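Local coordinates for NikO protein (Streptomyces tendae, PDB 4FQD) that acts as an enolpyruvyl transferase of the MurA type, moving the enolpyruvyl group of phosphoenolpyruvate, and is essential in nikkomycin biosynthesis, at residues G401-A406 against R425-N430; P14-H19 against R429-L434; L212-L217 against G239-V244; A195-L200 against K218-D223. The protein carries 4 engineered substitutions. All coordinates share one frame; numbering follows the deposited sequence.

Contact 1 of 4, residues G401-A406 against R425-N430; sequences GTDLRA and RTTLRN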
loop_
_atom_site.group_PDB
_atom_site.type_symbol
_atom_site.label_atom_id
_atom_site.label_comp_id
_atom_site.label_asym_id
_atom_site.label_seq_id
_atom_site.Cartn_x
_atom_site.Cartn_y
_atom_site.Cartn_z
ATOM N N GLY A 401 -13.826 1.661 -31.523
ATOM C CA GLY A 401 -13.277 0.907 -32.637
ATOM C C GLY A 401 -12.098 0.026 -32.274
ATOM O O GLY A 401 -11.207 -0.196 -33.092
ATOM N N THR A 402 -12.093 -0.484 -31.046
ATOM C CA THR A 402 -11.009 -1.343 -30.584
ATOM C C THR A 402 -11.455 -2.794 -30.437
ATOM O O THR A 402 -12.650 -3.088 -30.397
ATOM C CB THR A 402 -10.446 -0.859 -29.234
ATOM O OG1 THR A 402 -11.497 -0.825 -28.260
ATOM C CG2 THR A 402 -9.845 0.532 -29.374
ATOM N N ASP A 403 -10.481 -3.696 -30.361
ATOM C CA ASP A 403 -10.750 -5.110 -30.125
ATOM C C ASP A 403 -10.121 -5.557 -28.813
ATOM O O ASP A 403 -8.916 -5.795 -28.741
ATOM C CB ASP A 403 -10.215 -5.968 -31.272
ATOM C CG ASP A 403 -10.995 -5.780 -32.552
ATOM O OD1 ASP A 403 -12.144 -6.265 -32.625
ATOM O OD2 ASP A 403 -10.456 -5.159 -33.491
ATOM N N LEU A 404 -10.946 -5.672 -27.778
ATOM C CA LEU A 404 -10.454 -6.000 -26.445
ATOM C C LEU A 404 -10.458 -7.501 -26.177
ATOM O O LEU A 404 -11.413 -8.202 -26.506
ATOM C CB LEU A 404 -11.275 -5.270 -25.378
ATOM C CG LEU A 404 -10.782 -3.891 -24.926
ATOM C CD1 LEU A 404 -10.494 -2.981 -26.103
ATOM C CD2 LEU A 404 -11.799 -3.246 -24.003
ATOM N N ARG A 405 -9.376 -7.988 -25.578
ATOM C CA ARG A 405 -9.275 -9.394 -25.208
ATOM C C ARG A 405 -9.217 -9.550 -23.694
ATOM O O ARG A 405 -8.363 -8.961 -23.031
ATOM C CB ARG A 405 -8.042 -10.034 -25.847
ATOM C CG ARG A 405 -7.804 -11.469 -25.404
ATOM C CD ARG A 405 -6.495 -12.015 -25.949
ATOM N NE ARG A 405 -6.242 -13.376 -25.488
ATOM C CZ ARG A 405 -6.727 -14.465 -26.074
ATOM N NH1 ARG A 405 -7.501 -14.351 -27.145
ATOM N NH2 ARG A 405 -6.447 -15.667 -25.590
ATOM N N ALA A 406 -10.131 -10.347 -23.150
ATOM C CA ALA A 406 -10.162 -10.606 -21.716
ATOM C C ALA A 406 -9.164 -11.695 -21.345
ATOM O O ALA A 406 -9.042 -12.700 -22.042
ATOM C CB ALA A 406 -11.561 -10.995 -21.278
ATOM N N ARG A 425 -18.308 1.858 -31.010
ATOM C CA ARG A 425 -18.318 0.401 -31.073
ATOM C C ARG A 425 -17.034 -0.203 -30.511
ATOM O O ARG A 425 -15.932 0.261 -30.807
ATOM C CB ARG A 425 -18.539 -0.078 -32.510
ATOM C CG ARG A 425 -19.057 -1.506 -32.610
ATOM C CD ARG A 425 -19.180 -1.956 -34.058
ATOM N NE ARG A 425 -17.920 -2.478 -34.578
ATOM C CZ ARG A 425 -17.665 -3.770 -34.764
ATOM N NH1 ARG A 425 -18.588 -4.679 -34.480
ATOM N NH2 ARG A 425 -16.488 -4.153 -35.239
ATOM N N THR A 426 -17.190 -1.242 -29.697
ATOM C CA THR A 426 -16.056 -1.963 -29.133
ATOM C C THR A 426 -16.355 -3.457 -29.120
ATOM O O THR A 426 -17.468 -3.872 -28.795
ATOM C CB THR A 426 -15.751 -1.500 -27.693
ATOM O OG1 THR A 426 -15.554 -0.080 -27.674
ATOM C CG2 THR A 426 -14.503 -2.188 -27.156
ATOM N N THR A 427 -15.365 -4.264 -29.483
ATOM C CA THR A 427 -15.519 -5.710 -29.438
ATOM C C THR A 427 -14.725 -6.303 -28.281
ATOM O O THR A 427 -13.621 -5.854 -27.976
ATOM C CB THR A 427 -15.081 -6.373 -30.756
ATOM O OG1 THR A 427 -13.733 -5.996 -31.056
ATOM C CG2 THR A 427 -15.988 -5.938 -31.897
ATOM N N LEU A 428 -15.303 -7.311 -27.635
ATOM C CA LEU A 428 -14.652 -7.990 -26.523
ATOM C C LEU A 428 -14.748 -9.502 -26.690
ATOM O O LEU A 428 -15.839 -10.047 -26.862
ATOM C CB LEU A 428 -15.289 -7.571 -25.196
ATOM C CG LEU A 428 -14.769 -8.269 -23.936
ATOM C CD1 LEU A 428 -13.290 -7.976 -23.724
ATOM C CD2 LEU A 428 -15.582 -7.856 -22.720
ATOM N N ARG A 429 -13.604 -10.177 -26.647
ATOM C CA ARG A 429 -13.587 -11.634 -26.732
ATOM C C ARG A 429 -13.037 -12.276 -25.464
ATOM O O ARG A 429 -12.594 -11.579 -24.550
ATOM C CB ARG A 429 -12.813 -12.113 -27.962
ATOM C CG ARG A 429 -11.388 -11.611 -28.066
ATOM C CD ARG A 429 -10.759 -12.121 -29.351
ATOM N NE ARG A 429 -9.375 -11.688 -29.511
ATOM C CZ ARG A 429 -9.005 -10.595 -30.171
ATOM N NH1 ARG A 429 -9.916 -9.816 -30.735
ATOM N NH2 ARG A 429 -7.721 -10.282 -30.266
ATOM N N ASN A 430 -13.067 -13.607 -25.429
ATOM C CA ASN A 430 -12.746 -14.371 -24.226
ATOM C C ASN A 430 -13.639 -13.972 -23.058
ATOM O O ASN A 430 -13.203 -13.940 -21.909
ATOM C CB ASN A 430 -11.268 -14.239 -23.851
ATOM C CG ASN A 430 -10.364 -15.069 -24.738
ATOM O OD1 ASN A 430 -9.189 -15.262 -24.435
ATOM N ND2 ASN A 430 -10.910 -15.561 -25.843
HETATM O O HOH W 1 -12.171 -8.466 -29.390
#
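Leu-404 O is gripped by two donors: Arg-429 N at 3.0 Å, with an N-H...O angle of 161°, and a water that donates to it, also at 3.0 Å. Leu-428 CA adds a C-H...O contact to the same oxygen at 3.2 Å. Leu-404 also donates through its own N, bonding to Thr-427 O (2.7 Å). The strand axes run 24° apart in the same sense, and helix 409-419 joins them, which makes a beta-alpha-beta crossover of the inverse beta/alpha barrel. On the sheet face turned to helix 409-419, Leu-404 CB meets Leu-428 CD1 at 3.8 Å, and both leucines rest on Leu-415. On the opposite face Arg-429, with chi1 at 56° and an extended chain beyond, brings its guanidinium alongside Arg-405, whose CB lies over one face of it. Asn-430 OD1 stands 2.9 Å above the plane of the Arg-405 guanidinium, toward its rim, a placement over the face that does not make a hydrogen bond.

Contact 2 of 4, residues P14-H19 against R429-L434; sequences PLLEIH and RNHHHL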
loop_
_atom_site.group_PDB
_atom_site.type_symbol
_atom_site.label_atom_id
_atom_site.label_comp_id
_atom_site.label_asym_id
_atom_site.label_seq_id
_atom_site.Cartn_x
_atom_site.Cartn_y
_atom_site.Cartn_z
ATOM N N PRO A 14 -16.606 -16.459 -30.988
ATOM C CA PRO A 14 -17.668 -15.584 -30.470
ATOM C C PRO A 14 -17.171 -14.262 -29.885
ATOM O O PRO A 14 -16.218 -14.237 -29.109
ATOM C CB PRO A 14 -18.325 -16.436 -29.374
ATOM C CG PRO A 14 -17.322 -17.491 -29.043
ATOM C CD PRO A 14 -16.635 -17.780 -30.338
ATOM N N LEU A 15 -17.834 -13.174 -30.264
ATOM C CA LEU A 15 -17.475 -11.843 -29.796
ATOM C C LEU A 15 -18.628 -11.184 -29.053
ATOM O O LEU A 15 -19.778 -11.607 -29.162
ATOM C CB LEU A 15 -17.086 -10.950 -30.976
ATOM C CG LEU A 15 -15.784 -11.208 -31.731
ATOM C CD1 LEU A 15 -15.687 -10.269 -32.921
ATOM C CD2 LEU A 15 -14.596 -11.017 -30.813
ATOM N N LEU A 16 -18.305 -10.143 -28.294
ATOM C CA LEU A 16 -19.313 -9.242 -27.754
ATOM C C LEU A 16 -19.202 -7.913 -28.486
ATOM O O LEU A 16 -18.141 -7.290 -28.495
ATOM C CB LEU A 16 -19.115 -9.027 -26.253
ATOM C CG LEU A 16 -19.505 -10.173 -25.319
ATOM C CD1 LEU A 16 -19.339 -9.747 -23.870
ATOM C CD2 LEU A 16 -20.931 -10.625 -25.589
ATOM N N GLU A 17 -20.290 -7.488 -29.116
ATOM C CA GLU A 17 -20.301 -6.221 -29.833
ATOM C C GLU A 17 -20.938 -5.144 -28.962
ATOM O O GLU A 17 -22.152 -5.131 -28.761
ATOM C CB GLU A 17 -21.050 -6.359 -31.158
ATOM C CG GLU A 17 -20.963 -5.135 -32.056
ATOM C CD GLU A 17 -21.590 -5.368 -33.416
ATOM O OE1 GLU A 17 -21.045 -6.182 -34.192
ATOM O OE2 GLU A 17 -22.630 -4.741 -33.708
ATOM N N ILE A 18 -20.106 -4.245 -28.445
ATOM C CA ILE A 18 -20.561 -3.240 -27.491
ATOM C C ILE A 18 -20.739 -1.859 -28.117
ATOM O O ILE A 18 -19.829 -1.331 -28.755
ATOM C CB ILE A 18 -19.593 -3.122 -26.294
ATOM C CG1 ILE A 18 -19.398 -4.483 -25.624
ATOM C CG2 ILE A 18 -20.101 -2.097 -25.292
ATOM C CD1 ILE A 18 -18.015 -5.063 -25.810
ATOM N N HIS A 19 -21.922 -1.283 -27.930
ATOM C CA HIS A 19 -22.182 0.093 -28.331
ATOM C C HIS A 19 -22.455 0.941 -27.096
ATOM O O HIS A 19 -23.599 1.069 -26.659
ATOM C CB HIS A 19 -23.371 0.167 -29.289
ATOM C CG HIS A 19 -23.137 -0.515 -30.601
ATOM N ND1 HIS A 19 -23.500 -1.823 -30.837
ATOM C CD2 HIS A 19 -22.575 -0.069 -31.750
ATOM C CE1 HIS A 19 -23.174 -2.153 -32.074
ATOM N NE2 HIS A 19 -22.610 -1.106 -32.650
ATOM N N ARG A 429 -13.604 -10.177 -26.647
ATOM C CA ARG A 429 -13.587 -11.634 -26.732
ATOM C C ARG A 429 -13.037 -12.276 -25.464
ATOM O O ARG A 429 -12.594 -11.579 -24.550
ATOM C CB ARG A 429 -12.813 -12.113 -27.962
ATOM C CG ARG A 429 -11.388 -11.611 -28.066
ATOM C CD ARG A 429 -10.759 -12.121 -29.351
ATOM N NE ARG A 429 -9.375 -11.688 -29.511
ATOM C CZ ARG A 429 -9.005 -10.595 -30.171
ATOM N NH1 ARG A 429 -9.916 -9.816 -30.735
ATOM N NH2 ARG A 429 -7.721 -10.282 -30.266
ATOM N N ASN A 430 -13.067 -13.607 -25.429
ATOM C CA ASN A 430 -12.746 -14.371 -24.226
ATOM C C ASN A 430 -13.639 -13.972 -23.058
ATOM O O ASN A 430 -13.203 -13.940 -21.909
ATOM C CB ASN A 430 -11.268 -14.239 -23.851
ATOM C CG ASN A 430 -10.364 -15.069 -24.738
ATOM O OD1 ASN A 430 -9.189 -15.262 -24.435
ATOM N ND2 ASN A 430 -10.910 -15.561 -25.843
ATOM N N HIS A 431 -14.896 -13.672 -23.371
ATOM C CA HIS A 431 -15.872 -13.275 -22.366
ATOM C C HIS A 431 -16.540 -14.494 -21.741
ATOM O O HIS A 431 -17.495 -14.366 -20.974
ATOM C CB HIS A 431 -16.926 -12.355 -22.982
ATOM C CG HIS A 431 -17.598 -12.932 -24.190
ATOM N ND1 HIS A 431 -17.010 -12.940 -25.435
ATOM C CD2 HIS A 431 -18.811 -13.514 -24.340
ATOM C CE1 HIS A 431 -17.832 -13.506 -26.303
ATOM N NE2 HIS A 431 -18.929 -13.862 -25.666
ATOM N N HIS A 432 -16.028 -15.676 -22.072
ATOM C CA HIS A 432 -16.537 -16.921 -21.512
ATOM C C HIS A 432 -16.180 -17.024 -20.034
ATOM O O HIS A 432 -16.754 -17.828 -19.301
ATOM C CB HIS A 432 -15.973 -18.121 -22.275
ATOM C CG HIS A 432 -14.479 -18.209 -22.243
ATOM N ND1 HIS A 432 -13.679 -17.647 -23.216
ATOM C CD2 HIS A 432 -13.637 -18.788 -21.355
ATOM C CE1 HIS A 432 -12.410 -17.879 -22.929
ATOM N NE2 HIS A 432 -12.358 -18.569 -21.802
ATOM N N HIS A 433 -15.225 -16.203 -19.606
ATOM C CA HIS A 433 -14.805 -16.166 -18.211
ATOM C C HIS A 433 -15.936 -15.690 -17.305
ATOM O O HIS A 433 -16.018 -16.091 -16.144
ATOM C CB HIS A 433 -13.588 -15.253 -18.039
ATOM C CG HIS A 433 -12.343 -15.766 -18.694
ATOM N ND1 HIS A 433 -11.747 -16.955 -18.333
ATOM C CD2 HIS A 433 -11.572 -15.244 -19.677
ATOM C CE1 HIS A 433 -10.668 -17.147 -19.070
ATOM N NE2 HIS A 433 -10.540 -16.123 -19.894
ATOM N N LEU A 434 -16.805 -14.839 -17.844
ATOM C CA LEU A 434 -17.895 -14.237 -17.078
ATOM C C LEU A 434 -18.857 -15.262 -16.479
ATOM O O LEU A 434 -19.458 -15.018 -15.432
ATOM C CB LEU A 434 -18.678 -13.249 -17.946
ATOM C CG LEU A 434 -17.969 -11.964 -18.375
ATOM C CD1 LEU A 434 -18.857 -11.159 -19.313
ATOM C CD2 LEU A 434 -17.580 -11.135 -17.162
#
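Leu-16 presses its branch point onto the imidazole of His-431: CG lies 3.5 Å from the ring centroid and only 9° off the ring normal, a CH-pi contact over the middle of the face. The two methyls spread across the ring in different directions, with Leu-16 CD1 3.6 Å from His-431 CG and Leu-16 CD2 3.8 Å from His-431 NE2. His-431 CB is already directed at the strand, and chi1 of 54°, with CG between the backbone N and the carbonyl carbon, lays the ring against Leu-16. At the ring's edge, near its plane, His-431 CE1 comes within 3.3 Å of Pro-14 O. Against this many-atom packing, the more exposed side relies on one close side-chain pair, Leu-15 CD2 to Arg-429 CB at 3.5 Å, after which the arginine chain turns off from the strand. No hydrogen bond crosses between the two segments, although Leu-16 pairs through its backbone with Leu-428 just upstream. Strand 14-19 lies between strands 425-429 and 451-456, and the loop after 425-429 folds beside its start, consistent with the inverse-barrel domain of the EPSP synthase family that holds both termini.

Contact 3 of 4, residues L212-L217 against G239-V244; sequences LQHPYL and GPETWV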
loop_
_atom_site.group_PDB
_atom_site.type_symbol
_atom_site.label_atom_id
_atom_site.label_comp_id
_atom_site.label_asym_id
_atom_site.label_seq_id
_atom_site.Cartn_x
_atom_site.Cartn_y
_atom_site.Cartn_z
ATOM N N LEU A 212 -6.275 -23.776 15.138
ATOM C CA LEU A 212 -5.779 -22.971 14.028
ATOM C C LEU A 212 -5.460 -21.551 14.478
ATOM O O LEU A 212 -6.212 -20.946 15.243
ATOM C CB LEU A 212 -6.795 -22.950 12.884
ATOM C CG LEU A 212 -7.307 -24.317 12.428
ATOM C CD1 LEU A 212 -8.196 -24.181 11.200
ATOM C CD2 LEU A 212 -6.151 -25.269 12.163
ATOM N N GLN A 213 -4.343 -21.021 13.994
ATOM C CA GLN A 213 -3.882 -19.704 14.415
ATOM C C GLN A 213 -3.858 -18.708 13.262
ATOM O O GLN A 213 -3.426 -19.040 12.161
ATOM C CB GLN A 213 -2.489 -19.811 15.027
ATOM C CG GLN A 213 -2.275 -18.868 16.172
ATOM C CD GLN A 213 -3.127 -19.226 17.371
ATOM O OE1 GLN A 213 -3.631 -18.348 18.068
ATOM N NE2 GLN A 213 -3.279 -20.522 17.626
ATOM N N HIS A 214 -4.311 -17.486 13.535
ATOM C CA HIS A 214 -4.385 -16.421 12.532
ATOM C C HIS A 214 -5.127 -16.850 11.266
ATOM O O HIS A 214 -4.533 -16.913 10.190
ATOM C CB HIS A 214 -2.984 -15.923 12.164
ATOM C CG HIS A 214 -2.155 -15.514 13.342
ATOM N ND1 HIS A 214 -1.118 -16.280 13.825
ATOM C CD2 HIS A 214 -2.214 -14.416 14.134
ATOM C CE1 HIS A 214 -0.570 -15.673 14.862
ATOM N NE2 HIS A 214 -1.217 -14.541 15.073
ATOM N N PRO A 215 -6.431 -17.137 11.388
ATOM C CA PRO A 215 -7.188 -17.664 10.249
ATOM C C PRO A 215 -7.650 -16.581 9.277
ATOM O O PRO A 215 -7.670 -15.398 9.617
ATOM C CB PRO A 215 -8.401 -18.304 10.922
ATOM C CG PRO A 215 -8.632 -17.452 12.121
ATOM C CD PRO A 215 -7.272 -16.998 12.590
ATOM N N TYR A 216 -8.008 -17.004 8.068
ATOM C CA TYR A 216 -8.626 -16.129 7.080
ATOM C C TYR A 216 -9.988 -15.716 7.628
ATOM O O TYR A 216 -10.669 -16.523 8.260
ATOM C CB TYR A 216 -8.772 -16.884 5.761
ATOM C CG TYR A 216 -9.144 -16.034 4.568
ATOM C CD1 TYR A 216 -8.233 -15.146 4.010
ATOM C CD2 TYR A 216 -10.396 -16.143 3.980
ATOM C CE1 TYR A 216 -8.568 -14.376 2.910
ATOM C CE2 TYR A 216 -10.738 -15.383 2.881
ATOM C CZ TYR A 216 -9.823 -14.501 2.351
ATOM O OH TYR A 216 -10.167 -13.742 1.257
ATOM N N LEU A 217 -10.388 -14.468 7.394
ATOM C CA LEU A 217 -11.528 -13.900 8.114
ATOM C C LEU A 217 -12.733 -13.491 7.265
ATOM O O LEU A 217 -13.755 -13.068 7.806
ATOM C CB LEU A 217 -11.068 -12.709 8.958
ATOM C CG LEU A 217 -10.039 -13.033 10.042
ATOM C CD1 LEU A 217 -9.513 -11.758 10.680
ATOM C CD2 LEU A 217 -10.642 -13.959 11.091
ATOM N N GLY A 239 -9.830 -17.225 20.965
ATOM C CA GLY A 239 -9.260 -15.893 20.972
ATOM C C GLY A 239 -9.542 -15.182 19.665
ATOM O O GLY A 239 -10.155 -15.757 18.764
ATOM N N PRO A 240 -9.098 -13.922 19.553
ATOM C CA PRO A 240 -9.259 -13.151 18.316
ATOM C C PRO A 240 -8.548 -13.824 17.146
ATOM O O PRO A 240 -8.984 -13.693 16.003
ATOM C CB PRO A 240 -8.577 -11.820 18.645
ATOM C CG PRO A 240 -8.643 -11.718 20.129
ATOM C CD PRO A 240 -8.493 -13.122 20.630
ATOM N N GLU A 241 -7.469 -14.542 17.441
ATOM C CA GLU A 241 -6.681 -15.197 16.405
ATOM C C GLU A 241 -6.559 -16.699 16.642
ATOM O O GLU A 241 -5.682 -17.352 16.078
ATOM C CB GLU A 241 -5.283 -14.572 16.327
ATOM C CG GLU A 241 -5.275 -13.073 16.059
ATOM C CD GLU A 241 -5.726 -12.722 14.653
ATOM O OE1 GLU A 241 -5.844 -13.641 13.815
ATOM O OE2 GLU A 241 -5.961 -11.525 14.382
ATOM N N THR A 242 -7.438 -17.244 17.475
ATOM C CA THR A 242 -7.371 -18.661 17.819
ATOM C C THR A 242 -8.697 -19.382 17.604
ATOM O O THR A 242 -9.691 -19.087 18.266
ATOM C CB THR A 242 -6.925 -18.871 19.277
ATOM O OG1 THR A 242 -5.636 -18.278 19.476
ATOM C CG2 THR A 242 -6.854 -20.355 19.604
ATOM N N TRP A 243 -8.700 -20.331 16.674
ATOM C CA TRP A 243 -9.873 -21.157 16.419
ATOM C C TRP A 243 -9.600 -22.600 16.818
ATOM O O TRP A 243 -8.603 -23.191 16.400
ATOM C CB TRP A 243 -10.280 -21.085 14.946
ATOM C CG TRP A 243 -10.846 -19.760 14.542
ATOM C CD1 TRP A 243 -10.966 -18.647 15.323
ATOM C CD2 TRP A 243 -11.376 -19.408 13.263
ATOM N NE1 TRP A 243 -11.535 -17.624 14.608
ATOM C CE2 TRP A 243 -11.798 -18.067 13.330
ATOM C CE3 TRP A 243 -11.536 -20.096 12.052
ATOM C CZ2 TRP A 243 -12.364 -17.398 12.252
ATOM C CZ3 TRP A 243 -12.099 -19.433 10.978
ATOM C CH2 TRP A 243 -12.507 -18.098 11.084
ATOM N N VAL A 244 -10.489 -23.162 17.629
ATOM C CA VAL A 244 -10.324 -24.524 18.121
ATOM C C VAL A 244 -11.441 -25.432 17.617
ATOM O O VAL A 244 -12.620 -25.174 17.860
ATOM C CB VAL A 244 -10.295 -24.562 19.662
ATOM C CG1 VAL A 244 -10.218 -25.997 20.157
ATOM C CG2 VAL A 244 -9.128 -23.744 20.194
#
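Pro-215 lies over one face of the Trp-243 indole, where an antiparallel strand pair of a four-stranded mixed sheet comes to its end. Pro-215 CG stands 3.6 Å from the centroid of the six-membered ring and 17° off its normal, the geometry of a CH-pi contact, while Leu-217 CD2 approaches Trp-243 CZ2 obliquely at 4.0 Å. The strands themselves are tied by Leu-212 and Trp-243, a hydrogen-bonded pair: Leu-212 N to Trp-243 O is 2.7 Å and Trp-243 N to Leu-212 O is 2.9 Å. Beyond them His-214 takes up positive phi (52°), and this turn of the chain carries Pro-215 in over the indole. Trp-243 also stacks with Phe-237 and touches Val-221 of helix 219-231. The side chains of His-214 and Glu-241 cross at about a right angle, His-214 CD2 lying 3.7 Å from Glu-241 OE1 in an oblique approach; their polar ends are held by Asp-176 and Arg-337 respectively. Between these two residues the backbone bond continues, His-214 N reaching Glu-241 O at 2.9 Å.

Contact 4 of 4, residues A195-L200 against K218-D223; sequences AVKTAL and KPDVTD. With SO4 (sulfate ion), chain C.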
loop_
_atom_site.group_PDB
_atom_site.type_symbol
_atom_site.label_atom_id
_atom_site.label_comp_id
_atom_site.label_asym_id
_atom_site.label_seq_id
_atom_site.Cartn_x
_atom_site.Cartn_y
_atom_site.Cartn_z
ATOM N N ALA A 195 -5.641 -22.684 2.491
ATOM C CA ALA A 195 -5.088 -23.487 3.576
ATOM C C ALA A 195 -6.013 -23.498 4.789
ATOM O O ALA A 195 -6.139 -24.512 5.474
ATOM C CB ALA A 195 -3.710 -22.977 3.965
ATOM N N VAL A 196 -6.655 -22.362 5.047
ATOM C CA VAL A 196 -7.571 -22.240 6.175
ATOM C C VAL A 196 -8.818 -23.090 5.956
ATOM O O VAL A 196 -9.269 -23.789 6.863
ATOM C CB VAL A 196 -7.985 -20.773 6.408
ATOM C CG1 VAL A 196 -9.024 -20.680 7.517
ATOM C CG2 VAL A 196 -6.766 -19.926 6.739
ATOM N N LYS A 197 -9.364 -23.025 4.746
ATOM C CA LYS A 197 -10.539 -23.810 4.388
ATOM C C LYS A 197 -10.264 -25.300 4.539
ATOM O O LYS A 197 -11.069 -26.036 5.111
ATOM C CB LYS A 197 -10.966 -23.505 2.952
ATOM C CG LYS A 197 -11.352 -22.055 2.717
ATOM C CD LYS A 197 -11.598 -21.784 1.244
ATOM C CE LYS A 197 -11.890 -20.314 0.998
ATOM N NZ LYS A 197 -12.211 -20.043 -0.430
ATOM N N THR A 198 -9.118 -25.736 4.027
ATOM C CA THR A 198 -8.728 -27.138 4.091
ATOM C C THR A 198 -8.529 -27.598 5.532
ATOM O O THR A 198 -9.043 -28.641 5.935
ATOM C CB THR A 198 -7.436 -27.396 3.296
ATOM O OG1 THR A 198 -7.634 -27.027 1.925
ATOM C CG2 THR A 198 -7.048 -28.864 3.369
ATOM N N ALA A 199 -7.785 -26.809 6.303
ATOM C CA ALA A 199 -7.495 -27.141 7.695
ATOM C C ALA A 199 -8.764 -27.249 8.533
ATOM O O ALA A 199 -8.877 -28.126 9.389
ATOM C CB ALA A 199 -6.550 -26.118 8.297
ATOM N N LEU A 200 -9.713 -26.351 8.285
ATOM C CA LEU A 200 -10.990 -26.382 8.987
ATOM C C LEU A 200 -11.765 -27.652 8.663
ATOM O O LEU A 200 -12.298 -28.309 9.557
ATOM C CB LEU A 200 -11.828 -25.153 8.637
ATOM C CG LEU A 200 -11.658 -23.944 9.554
ATOM C CD1 LEU A 200 -12.417 -22.757 8.999
ATOM C CD2 LEU A 200 -12.142 -24.279 10.954
ATOM N N LYS A 218 -12.620 -13.608 5.947
ATOM C CA LYS A 218 -13.723 -13.246 5.060
ATOM C C LYS A 218 -14.861 -14.264 5.170
ATOM O O LYS A 218 -14.630 -15.398 5.594
ATOM C CB LYS A 218 -13.224 -13.137 3.618
ATOM C CG LYS A 218 -12.155 -12.074 3.417
ATOM C CD LYS A 218 -12.649 -10.710 3.872
ATOM C CE LYS A 218 -11.610 -9.628 3.632
ATOM N NZ LYS A 218 -11.333 -9.429 2.183
ATOM N N PRO A 219 -16.094 -13.864 4.797
ATOM C CA PRO A 219 -17.254 -14.769 4.829
ATOM C C PRO A 219 -16.995 -16.071 4.082
ATOM O O PRO A 219 -17.666 -17.073 4.331
ATOM C CB PRO A 219 -18.336 -13.966 4.109
ATOM C CG PRO A 219 -17.990 -12.559 4.392
ATOM C CD PRO A 219 -16.486 -12.497 4.408
ATOM N N ASP A 220 -16.033 -16.027 3.166
ATOM C CA ASP A 220 -15.523 -17.195 2.467
ATOM C C ASP A 220 -15.290 -18.344 3.445
ATOM O O ASP A 220 -15.720 -19.475 3.214
ATOM C CB ASP A 220 -14.200 -16.820 1.799
ATOM C CG ASP A 220 -13.966 -17.564 0.509
ATOM O OD1 ASP A 220 -14.561 -18.644 0.328
ATOM O OD2 ASP A 220 -13.180 -17.069 -0.324
ATOM N N VAL A 221 -14.615 -18.031 4.548
ATOM C CA VAL A 221 -14.310 -19.004 5.588
ATOM C C VAL A 221 -15.337 -18.936 6.717
ATOM O O VAL A 221 -15.763 -19.965 7.247
ATOM C CB VAL A 221 -12.895 -18.766 6.159
ATOM C CG1 VAL A 221 -12.689 -19.534 7.451
ATOM C CG2 VAL A 221 -11.840 -19.147 5.132
ATOM N N THR A 222 -15.735 -17.716 7.068
ATOM C CA THR A 222 -16.674 -17.476 8.163
ATOM C C THR A 222 -17.979 -18.258 8.017
ATOM O O THR A 222 -18.454 -18.870 8.974
ATOM C CB THR A 222 -16.984 -15.967 8.311
ATOM O OG1 THR A 222 -15.912 -15.328 9.016
ATOM C CG2 THR A 222 -18.281 -15.745 9.078
ATOM N N ASP A 223 -18.546 -18.246 6.815
ATOM C CA ASP A 223 -19.809 -18.934 6.570
ATOM C C ASP A 223 -19.671 -20.455 6.630
ATOM O O ASP A 223 -20.611 -21.148 7.017
ATOM C CB ASP A 223 -20.417 -18.503 5.233
ATOM C CG ASP A 223 -20.927 -17.075 5.261
ATOM O OD1 ASP A 223 -21.138 -16.541 6.371
ATOM O OD2 ASP A 223 -21.121 -16.489 4.175
HETATM S S SO4 C . -9.230 -19.618 -2.788
HETATM O O1 SO4 C . -9.407 -20.128 -1.431
HETATM O O2 SO4 C . -10.145 -20.312 -3.691
HETATM O O3 SO4 C . -9.518 -18.187 -2.806
HETATM O O4 SO4 C . -7.853 -19.843 -3.218
#
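Val-221 meets Leu-200 through CG1 and Val-196 mainly through the same methyl: its CG1 is 3.6 Å from Leu-200 CD1, and Val-221 CG1 to Val-196 CG1 measures 3.8 Å. The second methyl turns to the lysine, Val-221 CG2 meeting Lys-197 CG at 3.8 Å, so this valine touches three side chains of helix 192-204. The Val-196 and Val-221 side chains cross at about a right angle. The two helix segments run almost in the same direction, 8° apart with axes 10.2 Å from each other, and strand 209-213 links them along the chain. All five touching residues are buried, as expected of an inverse barrel, in which parallel helices pack inside the sheets. Trp-243 of strand 242-248 touches both Leu-200 and Val-221. Lys-197 stays extended beyond CG, which carries its ammonium past Val-221 to the polar end of the contact. There Lys-197 NZ faces both carboxylate oxygens of Asp-220 and forms a salt bridge with the nearer, Asp-220 OD1, at 2.8 Å, its hydrogen bond weak in geometry. The same nitrogen donates to O1 of a sulfate, with Lys-197 NZ to sulfate O1 at 3.0 Å. Ser-193 OG also binds that ion, which probably came from the crystallisation liquor.

The four contacts form two clusters on opposite sides of the chain's centre. Contacts 1 and 2, with centres 7 Å apart, share Arg-429 and Asn-430 and meet in one sheet, where strands 425-429 and 14-19 are neighbours. Contacts 3 and 4 lie 10 Å apart centre to centre; their segments alternate along the chain as helix 192-204, strand 209-213, helix 219-231 and strand 242-248, and Trp-243 against Val-221 joins the sheet to helix 219-231. Between the clusters, centres are 33 to 44 Å apart and nearest atoms at least about 16 Å. Contact 1 follows 3 and 4 in sequence, while contact 2 spans them: the late part of the chain comes back to pair with the first strand, as in two-domain enolpyruvyl transferases.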